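Local atomic coordinates of agarase (PDB entry 6XJ9), a protein that probably hydrolyses agarose, a marine algal galactan, as a glycoside hydrolase of family GH50 built from a carbohydrate-binding-like domain and a catalytic domain. Residues A[119-124]-A[129-134]; A[267-272]-A[757-762]; A[321-326]-A[389-394]; A[478-483]-A[599-604]. All blocks are in the same frame, centred on the assembly; numbering follows the deposited sequence.

Contact 1 of 4, residues A[119-124]-A[129-134]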
# COMPACT_ATOMS: atom_id res chain seq x y z
N ARG A 119 -1.20 -7.38 26.82
CA ARG A 119 -0.32 -6.93 25.74
C ARG A 119 -1.01 -7.21 24.41
O ARG A 119 -2.00 -7.94 24.38
CB ARG A 119 1.04 -7.64 25.84
CG ARG A 119 1.84 -7.31 27.10
CD ARG A 119 2.93 -8.33 27.39
NE ARG A 119 3.79 -7.91 28.49
CZ ARG A 119 3.70 -8.34 29.75
NH1 ARG A 119 2.77 -9.21 30.12
NH2 ARG A 119 4.54 -7.87 30.66
N SER A 120 -0.52 -6.61 23.31
CA SER A 120 -1.13 -6.77 21.99
C SER A 120 -0.09 -6.63 20.88
O SER A 120 0.87 -5.88 21.01
CB SER A 120 -2.27 -5.78 21.80
OG SER A 120 -2.95 -6.04 20.57
N VAL A 121 -0.30 -7.33 19.77
CA VAL A 121 0.56 -7.18 18.61
C VAL A 121 -0.22 -7.58 17.35
O VAL A 121 -1.18 -8.34 17.43
CB VAL A 121 1.87 -7.99 18.76
CG1 VAL A 121 1.64 -9.49 18.61
CG2 VAL A 121 2.93 -7.53 17.77
N ASN A 122 0.21 -7.05 16.20
CA ASN A 122 -0.35 -7.49 14.93
C ASN A 122 0.49 -8.64 14.38
O ASN A 122 1.71 -8.55 14.40
CB ASN A 122 -0.49 -6.33 13.93
CG ASN A 122 -1.15 -6.77 12.64
OD1 ASN A 122 -0.51 -7.41 11.80
ND2 ASN A 122 -2.41 -6.44 12.46
N VAL A 123 -0.18 -9.69 13.89
CA VAL A 123 0.43 -10.81 13.19
C VAL A 123 0.01 -10.73 11.72
O VAL A 123 -1.09 -11.17 11.38
CB VAL A 123 0.04 -12.18 13.78
CG1 VAL A 123 0.75 -13.34 13.08
CG2 VAL A 123 0.22 -12.26 15.29
N PRO A 124 0.90 -10.25 10.82
CA PRO A 124 0.62 -10.17 9.39
C PRO A 124 0.30 -11.54 8.80
O PRO A 124 0.73 -12.56 9.33
CB PRO A 124 1.94 -9.69 8.76
CG PRO A 124 2.72 -9.08 9.91
CD PRO A 124 2.25 -9.77 11.17
N ASN A 129 7.07 -15.78 12.56
CA ASN A 129 7.91 -14.78 13.19
C ASN A 129 7.84 -14.99 14.69
O ASN A 129 6.92 -15.66 15.17
CB ASN A 129 7.47 -13.36 12.79
CG ASN A 129 7.69 -13.12 11.31
OD1 ASN A 129 8.81 -12.83 10.89
ND2 ASN A 129 6.64 -13.26 10.52
N THR A 130 8.79 -14.41 15.42
CA THR A 130 8.78 -14.51 16.87
C THR A 130 8.26 -13.20 17.46
O THR A 130 8.69 -12.11 17.09
CB THR A 130 10.12 -15.00 17.43
OG1 THR A 130 10.26 -16.36 17.03
CG2 THR A 130 10.18 -14.96 18.94
N TYR A 131 7.30 -13.35 18.38
CA TYR A 131 6.68 -12.27 19.13
C TYR A 131 6.99 -12.50 20.61
O TYR A 131 6.75 -13.59 21.12
CB TYR A 131 5.18 -12.25 18.86
CG TYR A 131 4.87 -12.11 17.40
CD1 TYR A 131 4.92 -13.20 16.54
CD2 TYR A 131 4.59 -10.86 16.86
CE1 TYR A 131 4.67 -13.06 15.18
CE2 TYR A 131 4.35 -10.70 15.50
CZ TYR A 131 4.38 -11.80 14.67
OH TYR A 131 4.13 -11.62 13.34
N TYR A 132 7.56 -11.49 21.26
CA TYR A 132 8.02 -11.71 22.62
C TYR A 132 7.51 -10.62 23.56
O TYR A 132 7.21 -9.51 23.14
CB TYR A 132 9.54 -11.88 22.65
CG TYR A 132 10.29 -10.61 22.32
CD1 TYR A 132 10.47 -9.62 23.28
CD2 TYR A 132 10.81 -10.39 21.05
CE1 TYR A 132 11.14 -8.44 23.00
CE2 TYR A 132 11.49 -9.22 20.76
CZ TYR A 132 11.65 -8.25 21.73
OH TYR A 132 12.32 -7.09 21.45
N ALA A 133 7.39 -10.99 24.83
CA ALA A 133 7.01 -10.08 25.90
C ALA A 133 7.95 -10.31 27.08
O ALA A 133 7.98 -11.41 27.62
CB ALA A 133 5.57 -10.35 26.27
N LYS A 134 8.73 -9.28 27.43
CA LYS A 134 9.65 -9.36 28.56
C LYS A 134 8.84 -9.45 29.84
O LYS A 134 7.93 -8.65 30.06
CB LYS A 134 10.55 -8.12 28.64
CG LYS A 134 11.65 -8.01 27.59
CD LYS A 134 12.33 -6.64 27.58
CE LYS A 134 11.39 -5.51 27.24
NZ LYS A 134 12.06 -4.38 26.54

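Contact 2 of 4, residues A[267-272]-A[757-762]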
# COMPACT_ATOMS: atom_id res chain seq x y z
N GLY A 267 -20.14 20.31 1.17
CA GLY A 267 -19.64 18.94 1.14
C GLY A 267 -20.73 17.87 1.10
O GLY A 267 -20.48 16.69 1.35
N GLY A 268 -21.96 18.27 0.76
CA GLY A 268 -23.03 17.29 0.64
C GLY A 268 -23.12 16.66 -0.75
O GLY A 268 -22.31 16.93 -1.65
N TRP A 269 -24.15 15.82 -0.90
CA TRP A 269 -24.39 14.98 -2.06
C TRP A 269 -25.11 15.79 -3.14
O TRP A 269 -26.33 15.87 -3.13
CB TRP A 269 -25.21 13.75 -1.64
CG TRP A 269 -25.34 12.70 -2.70
CD1 TRP A 269 -24.51 12.49 -3.77
CD2 TRP A 269 -26.33 11.66 -2.76
NE1 TRP A 269 -24.94 11.42 -4.50
CE2 TRP A 269 -26.05 10.88 -3.90
CE3 TRP A 269 -27.43 11.32 -1.96
CZ2 TRP A 269 -26.83 9.79 -4.27
CZ3 TRP A 269 -28.21 10.24 -2.33
CH2 TRP A 269 -27.91 9.49 -3.47
N ALA A 270 -24.32 16.37 -4.06
CA ALA A 270 -24.85 17.27 -5.07
C ALA A 270 -25.84 16.58 -6.00
O ALA A 270 -26.77 17.22 -6.47
CB ALA A 270 -23.73 17.94 -5.83
N GLU A 271 -25.67 15.27 -6.26
CA GLU A 271 -26.52 14.59 -7.22
C GLU A 271 -27.68 13.87 -6.54
O GLU A 271 -28.47 13.21 -7.21
CB GLU A 271 -25.73 13.61 -8.09
CG GLU A 271 -24.84 14.29 -9.11
CD GLU A 271 -23.73 13.41 -9.64
OE1 GLU A 271 -22.97 12.85 -8.82
OE2 GLU A 271 -23.64 13.26 -10.88
N GLY A 272 -27.79 14.01 -5.22
CA GLY A 272 -28.83 13.28 -4.51
C GLY A 272 -30.06 14.16 -4.27
O GLY A 272 -30.15 15.25 -4.81
N SER A 757 -17.27 7.46 -2.58
CA SER A 757 -18.33 6.50 -2.80
C SER A 757 -19.39 6.53 -1.70
O SER A 757 -20.41 5.88 -1.84
CB SER A 757 -17.77 5.11 -2.99
OG SER A 757 -17.10 4.69 -1.82
N MET A 758 -19.18 7.32 -0.63
CA MET A 758 -20.01 7.15 0.56
C MET A 758 -21.49 7.41 0.29
O MET A 758 -22.33 6.66 0.78
CB MET A 758 -19.55 7.96 1.77
CG MET A 758 -19.54 9.46 1.59
SD MET A 758 -18.67 10.21 3.00
CE MET A 758 -18.46 11.88 2.37
N TYR A 759 -21.82 8.49 -0.44
CA TYR A 759 -23.22 8.85 -0.61
C TYR A 759 -23.94 7.74 -1.38
O TYR A 759 -24.99 7.25 -0.95
CB TYR A 759 -23.35 10.25 -1.23
CG TYR A 759 -22.91 11.35 -0.31
CD1 TYR A 759 -23.51 11.53 0.93
CD2 TYR A 759 -21.88 12.22 -0.66
CE1 TYR A 759 -23.10 12.53 1.80
CE2 TYR A 759 -21.48 13.24 0.19
CZ TYR A 759 -22.10 13.40 1.42
OH TYR A 759 -21.69 14.38 2.28
N GLU A 760 -23.33 7.32 -2.49
CA GLU A 760 -23.84 6.26 -3.34
C GLU A 760 -23.98 4.95 -2.58
O GLU A 760 -25.02 4.30 -2.65
CB GLU A 760 -22.88 6.07 -4.51
CG GLU A 760 -22.76 7.34 -5.34
CD GLU A 760 -22.71 7.11 -6.83
OE1 GLU A 760 -23.68 7.50 -7.51
OE2 GLU A 760 -21.70 6.55 -7.30
N ARG A 761 -22.91 4.55 -1.88
CA ARG A 761 -22.93 3.30 -1.13
C ARG A 761 -24.05 3.32 -0.09
O ARG A 761 -24.76 2.32 0.07
CB ARG A 761 -21.58 3.04 -0.47
CG ARG A 761 -21.51 1.70 0.26
CD ARG A 761 -20.19 1.47 0.96
NE ARG A 761 -20.22 0.23 1.73
CZ ARG A 761 -19.46 -0.82 1.45
NH1 ARG A 761 -18.64 -0.78 0.41
NH2 ARG A 761 -19.52 -1.90 2.21
N ARG A 762 -24.22 4.44 0.63
CA ARG A 762 -25.17 4.45 1.73
C ARG A 762 -26.61 4.53 1.21
O ARG A 762 -27.50 3.89 1.77
CB ARG A 762 -24.92 5.60 2.71
CG ARG A 762 -25.87 5.60 3.90
CD ARG A 762 -25.49 6.66 4.92
NE ARG A 762 -26.34 6.65 6.11
CZ ARG A 762 -26.21 5.82 7.14
NH1 ARG A 762 -25.25 4.91 7.14
NH2 ARG A 762 -27.04 5.90 8.17
O HOH W 1 -23.49 10.57 -6.99

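Contact 3 of 4, residues A[321-326]-A[389-394]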
# COMPACT_ATOMS: atom_id res chain seq x y z
N PHE A 321 12.14 24.69 35.18
CA PHE A 321 12.46 26.04 35.60
C PHE A 321 12.16 26.17 37.09
O PHE A 321 11.43 25.36 37.66
CB PHE A 321 11.68 27.05 34.75
CG PHE A 321 11.80 26.86 33.26
CD1 PHE A 321 12.93 27.29 32.57
CD2 PHE A 321 10.81 26.21 32.55
CE1 PHE A 321 13.05 27.09 31.21
CE2 PHE A 321 10.93 26.02 31.18
CZ PHE A 321 12.05 26.46 30.51
N ASP A 322 12.75 27.19 37.70
CA ASP A 322 12.42 27.60 39.06
C ASP A 322 10.91 27.87 39.11
O ASP A 322 10.42 28.81 38.49
CB ASP A 322 13.29 28.77 39.50
CG ASP A 322 13.25 29.02 40.99
OD1 ASP A 322 12.13 29.21 41.52
OD2 ASP A 322 14.33 28.99 41.63
N GLN A 323 10.19 26.99 39.81
CA GLN A 323 8.74 26.97 39.83
C GLN A 323 8.19 28.32 40.31
O GLN A 323 7.15 28.77 39.84
CB GLN A 323 8.22 25.83 40.71
CG GLN A 323 8.48 24.45 40.12
CD GLN A 323 7.65 24.21 38.88
OE1 GLN A 323 6.43 24.39 38.88
NE2 GLN A 323 8.30 23.82 37.80
N ALA A 324 8.92 28.95 41.24
CA ALA A 324 8.52 30.22 41.82
C ALA A 324 8.58 31.35 40.79
O ALA A 324 7.97 32.40 41.00
CB ALA A 324 9.39 30.52 43.02
N LEU A 325 9.33 31.13 39.70
CA LEU A 325 9.53 32.18 38.71
C LEU A 325 8.51 32.06 37.57
O LEU A 325 8.48 32.90 36.68
CB LEU A 325 10.97 32.14 38.19
CG LEU A 325 12.07 32.44 39.21
CD1 LEU A 325 13.43 32.50 38.54
CD2 LEU A 325 11.79 33.73 39.97
N LEU A 326 7.69 31.01 37.60
CA LEU A 326 6.57 30.90 36.67
C LEU A 326 5.46 31.84 37.15
O LEU A 326 5.26 31.99 38.35
CB LEU A 326 6.09 29.45 36.61
CG LEU A 326 7.09 28.45 36.02
CD1 LEU A 326 6.47 27.07 35.91
CD2 LEU A 326 7.60 28.93 34.67
N LEU A 389 8.30 13.47 34.95
CA LEU A 389 8.07 14.87 35.28
C LEU A 389 6.60 15.14 35.55
O LEU A 389 5.73 14.59 34.87
CB LEU A 389 8.58 15.75 34.14
CG LEU A 389 10.06 15.57 33.78
CD1 LEU A 389 10.38 16.31 32.50
CD2 LEU A 389 10.95 16.05 34.92
N GLU A 390 6.32 16.03 36.50
CA GLU A 390 4.95 16.44 36.79
C GLU A 390 4.62 17.72 36.03
O GLU A 390 3.46 18.13 35.93
CB GLU A 390 4.73 16.58 38.30
CG GLU A 390 5.05 15.30 39.06
CD GLU A 390 4.66 15.34 40.53
OE1 GLU A 390 5.16 16.23 41.25
OE2 GLU A 390 3.86 14.48 40.95
N HIS A 391 5.67 18.35 35.48
CA HIS A 391 5.59 19.57 34.71
C HIS A 391 6.94 19.80 34.06
O HIS A 391 7.95 19.23 34.48
CB HIS A 391 5.21 20.76 35.63
CG HIS A 391 5.84 20.70 36.98
ND1 HIS A 391 7.20 20.91 37.18
CD2 HIS A 391 5.32 20.47 38.21
CE1 HIS A 391 7.48 20.80 38.47
NE2 HIS A 391 6.34 20.52 39.12
N GLY A 392 6.97 20.63 33.02
CA GLY A 392 8.24 20.96 32.41
C GLY A 392 8.10 21.56 31.02
O GLY A 392 7.00 21.65 30.47
N GLU A 393 9.25 21.94 30.49
CA GLU A 393 9.42 22.47 29.15
C GLU A 393 8.96 21.43 28.14
O GLU A 393 9.15 20.22 28.32
CB GLU A 393 10.90 22.78 28.97
CG GLU A 393 11.27 23.20 27.56
CD GLU A 393 12.75 23.49 27.46
OE1 GLU A 393 13.15 24.61 27.84
OE2 GLU A 393 13.50 22.59 27.04
N THR A 394 8.33 21.91 27.06
CA THR A 394 7.99 21.04 25.95
C THR A 394 8.64 21.59 24.69
O THR A 394 9.03 22.76 24.66
CB THR A 394 6.47 20.90 25.82
OG1 THR A 394 6.00 22.17 25.38
CG2 THR A 394 5.79 20.54 27.13

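Contact 4 of 4, residues A[478-483]-A[599-604]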
# COMPACT_ATOMS: atom_id res chain seq x y z
N PRO A 478 -27.03 24.08 41.37
CA PRO A 478 -27.32 25.21 40.48
C PRO A 478 -26.07 25.74 39.79
O PRO A 478 -26.14 26.12 38.62
CB PRO A 478 -27.99 26.24 41.40
CG PRO A 478 -28.67 25.38 42.45
CD PRO A 478 -27.73 24.20 42.66
N GLU A 479 -24.92 25.73 40.48
CA GLU A 479 -23.69 26.20 39.88
C GLU A 479 -23.34 25.39 38.63
O GLU A 479 -22.66 25.92 37.75
CB GLU A 479 -22.53 26.24 40.89
CG GLU A 479 -21.22 26.79 40.34
CD GLU A 479 -21.19 28.25 39.91
OE1 GLU A 479 -22.13 29.01 40.28
OE2 GLU A 479 -20.23 28.65 39.20
N PHE A 480 -23.77 24.12 38.54
CA PHE A 480 -23.46 23.34 37.34
C PHE A 480 -24.15 23.98 36.14
O PHE A 480 -23.56 24.11 35.07
CB PHE A 480 -23.80 21.85 37.46
CG PHE A 480 -23.61 21.10 36.16
CD1 PHE A 480 -22.33 20.79 35.70
CD2 PHE A 480 -24.69 20.74 35.36
CE1 PHE A 480 -22.14 20.12 34.50
CE2 PHE A 480 -24.50 20.08 34.15
CZ PHE A 480 -23.22 19.76 33.72
N THR A 481 -25.39 24.42 36.34
CA THR A 481 -26.15 25.07 35.29
C THR A 481 -25.49 26.39 34.88
O THR A 481 -25.40 26.68 33.69
CB THR A 481 -27.63 25.20 35.69
OG1 THR A 481 -28.11 23.86 35.78
CG2 THR A 481 -28.44 26.01 34.70
N VAL A 482 -25.04 27.17 35.87
CA VAL A 482 -24.31 28.40 35.57
C VAL A 482 -23.13 28.08 34.65
O VAL A 482 -22.96 28.72 33.61
CB VAL A 482 -23.87 29.14 36.86
CG1 VAL A 482 -23.01 30.37 36.56
CG2 VAL A 482 -25.04 29.53 37.74
N ARG A 483 -22.34 27.05 34.99
CA ARG A 483 -21.10 26.76 34.28
C ARG A 483 -21.39 26.15 32.90
O ARG A 483 -20.64 26.39 31.95
CB ARG A 483 -20.18 25.88 35.13
CG ARG A 483 -19.46 26.63 36.25
CD ARG A 483 -18.14 27.21 35.78
NE ARG A 483 -18.22 28.46 35.04
CZ ARG A 483 -17.50 28.78 33.97
NH1 ARG A 483 -16.64 27.92 33.45
NH2 ARG A 483 -17.66 29.96 33.40
N PHE A 599 -28.01 15.94 30.66
CA PHE A 599 -28.30 16.25 29.27
C PHE A 599 -29.31 17.38 29.14
O PHE A 599 -29.27 18.13 28.17
CB PHE A 599 -28.66 14.98 28.49
CG PHE A 599 -27.44 14.13 28.22
CD1 PHE A 599 -26.53 14.51 27.24
CD2 PHE A 599 -27.19 12.98 28.96
CE1 PHE A 599 -25.39 13.75 27.01
CE2 PHE A 599 -26.05 12.23 28.72
CZ PHE A 599 -25.15 12.62 27.75
N SER A 600 -30.23 17.48 30.12
CA SER A 600 -31.24 18.52 30.11
C SER A 600 -30.57 19.88 30.26
O SER A 600 -30.94 20.82 29.56
CB SER A 600 -32.23 18.27 31.21
OG SER A 600 -33.19 19.31 31.24
N VAL A 601 -29.59 19.96 31.17
CA VAL A 601 -28.87 21.20 31.42
C VAL A 601 -28.09 21.58 30.16
O VAL A 601 -28.16 22.73 29.71
CB VAL A 601 -27.98 21.11 32.68
CG1 VAL A 601 -26.97 22.23 32.74
CG2 VAL A 601 -28.82 21.10 33.95
N VAL A 602 -27.38 20.62 29.57
CA VAL A 602 -26.54 20.99 28.44
C VAL A 602 -27.44 21.38 27.27
O VAL A 602 -27.22 22.40 26.61
CB VAL A 602 -25.51 19.91 28.09
CG1 VAL A 602 -24.71 20.30 26.85
CG2 VAL A 602 -24.57 19.64 29.26
N ASN A 603 -28.50 20.60 27.07
CA ASN A 603 -29.45 20.87 26.01
C ASN A 603 -30.07 22.27 26.16
O ASN A 603 -30.27 22.96 25.16
CB ASN A 603 -30.53 19.79 25.96
CG ASN A 603 -31.53 20.06 24.86
OD1 ASN A 603 -31.17 20.02 23.69
ND2 ASN A 603 -32.75 20.41 25.24
N ALA A 604 -30.42 22.67 27.39
CA ALA A 604 -31.01 23.99 27.58
C ALA A 604 -29.98 25.08 27.32
O ALA A 604 -30.33 26.15 26.84
CB ALA A 604 -31.62 24.14 28.96

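Contact 1 of 4, residues A[119-124]-A[129-134]
Tyr-131 lays its ring against Val-121 and Val-123 inside the carbohydrate-binding-like domain, where strands 116-123 and 128-134 face each other as in a beta sandwich. The two run antiparallel at 169°, with segment axes 9.1 Å apart. That is too far for backbone pairing, so side chains fill the interval, and strand 169-174 pairs with both strands.

The tight part surrounds the tyrosine. Both methyls of Val-121 reach the same ring atom: CG1 lies 3.7 Å from Tyr-131 CD2, with CG2 scarcely farther off. This is possible because CG1 sits between the backbone N and the carbonyl carbon (chi1 73°), directing the branch across at roughly a right angle to the tyrosine side chain. Farther along, Val-123 CG2 stands over one ring face, toward its rim, 4.2 Å from Tyr-131 CZ. Leu-95 and Val-169 add further packing to the ring. The phenol end runs on to meet Pro-124, whose CD is 3.4 Å from Tyr-131 OH; this partly exposed proline marks the side nearer solvent. At this same end Asn-129 OD1 accepts a hydrogen bond from the backbone N of Tyr-128 of the second subunit.

The Arg-119 end, though buried, is looser in that fewer atoms meet: one methyl and a passing chain instead of a whole ring. The extended arginine runs by Ala-133, CD being 3.5 Å from Ala-133 CB. Lys-134 turns its amine away, into a salt bridge with Asp-139. The guanidinium of Arg-119 approaches the opposite strand without bonding to it, NH2 stopping 3.5 Å from Lys-134 O.

Contact 2 of 4, residues A[267-272]-A[757-762]
Tyr-759, on the C-terminal helix 745-763, lies against Trp-269 and can be followed outward from its CB. That carbon sits over the five-membered ring of the indole, 3.5 Å from its centroid and only 10° off the normal, a clear CH-pi contact. CG, next along, is 3.6 Å from Trp-269 CB, which also neighbours CD1 and CD2 and stands 3.8 Å from the centroid of the phenol ring. The side chains run antiparallel, and the rings, tilted by only 10°, are displaced so far that each packs on the other's methylene. Met-758 CG covers the second face of the phenol. CE2 and CZ pass Gly-267 O and Trp-269 N.

At the tip, Tyr-759 OH donates to Gly-267 O at 2.8 Å, tilted 16° from the carbonyl plane, and also bonds Leu-301 N on strand 299-305. A phenylalanine here would keep the CH-pi packing but would probably leave Gly-267 O and Leu-301 N without this shared partner.

Across the indole, the type I turn from Trp-269 to Gly-272 folds back so that Gly-272 CA lies over the ring. Trp-269 NE1 donates in plane to a water, 3.0 Å away, which donates to Glu-271 OE1 and weakly to Glu-760 OE1. The chemistry is therefore divided: apolar carbon holds the middle, the hydroxyl ties helix, loop and strand together, and the water bridges two acids, while Lys-764, salt-bridged to Glu-760, probably offsets the charge of one.

Contact 3 of 4, residues A[321-326]-A[389-394]
Gln-323 lays its side-chain amide on the imidazole of His-391, just before inner strand 392-395 of a four-stranded antiparallel sheet. The neighbouring strand 315-320 runs out into the 3-10 turn that carries Gln-323. The two side chains arrive from opposite directions and stack with their planes 29° apart, Gln-323 OE1 lying 3.7 Å above the centre of the His-391 ring. Gln-323 CD is 3.4 Å from His-391 CE1. The bend at chi2 of the glutamine (-68°) brings the amide over the ring. NE2 comes near ND1, but at a poor angle for a hydrogen bond.

The second direct touch is between buried residues. Glu-393 crosses Phe-321 at a slant, its CB 3.9 Å from Phe-321 CE2, with carboxylate and ring planes 59° apart. Glu-393 OE1 rests 3.4 Å from Phe-321 CZ.

In the next shell the polar atoms find their mates. Gln-323 NE2 bonds Tyr-380 OH on strand 378-381, and His-391 ND1 bonds Asp-320 OD2, so both flat groups are fixed in rotation from outside the stack. An alanine in place of His-391 would probably leave the amide without the ring beneath it and Asp-320 without its ND1 partner. Three groups hold the carboxylate of Glu-393: Arg-353 NE by a salt bridge and Tyr-370 OH by a hydrogen bond, both at OE1, and Thr-317 OG1 at OE2.

Contact 4 of 4, residues A[478-483]-A[599-604]
Val-601 pushes both its methyls at helix 478-495, toward two neighbouring side chains, Phe-480 and Thr-481. This is plain helix-helix packing between 478-495 and 584-609. The CA atoms of Val-601 and Thr-481 are 6.1 Å apart, and that short spacing suits the small, beta-branched residues at the point of approach.

Orientation decides who touches whom. Val-601 CG1, anti to the backbone N (chi1 165°), reaches the CD2-CE2 side of the phenylalanine, 3.6 Å from Phe-480 CE2, and comes at the ring obliquely. Phe-480 starts out alongside the contact instead of pointing straight into it, and its own chi1 of 174° carries the ring across until its far atoms meet the valine. The same CG1 is 3.6 Å from Thr-481 OG1, so this methyl is shared between aromatic carbon and hydroxyl oxygen. Of the two segments, the second branch touches only the threonine: Val-601 CG2 lies 3.4 Å from Thr-481 OG1. Thr-481 turns its hydroxyl, not its methyl, toward the valine, and the two side chains cross at a slant.

Phe-480 has further neighbours. It meets Phe-459 edge to face, and Ile-455 touches both Phe-480 and Val-602, so the loop carrying Ile-455 lines both helices. Helix 584-609 also packs on Tyr-615 through Phe-599 and Val-602.

Between the two segments, then, the join is one of shape and dispersion: methyls against ring carbons on the buried side and against a hydroxyl oxygen on the partly exposed side, with no polar bond to fix its direction.

Overall arrangement
Contact 1 belongs to the carbohydrate-binding-like domain near the N-terminus and is complete before the other three begin. Contact 2 then joins residues 267-272 to the C-terminal helix 745-763, enclosing contacts 3 and 4, which follow one another inside that long span. All four are separate patches that share no atoms: the closest pair of centres, contacts 3 and 4, is 35 Å apart, and the farthest, contacts 2 and 3, is 51 Å apart, on opposite sides of the chain's centre. Contact 2 borders strand 299-305 of the seven-stranded sheet, contact 3 uses a strand of a small antiparallel sheet, and contact 4 joins helices 478-495 and 584-609. Contact 2 brings the C-terminal helix back to a loop 485 residues earlier.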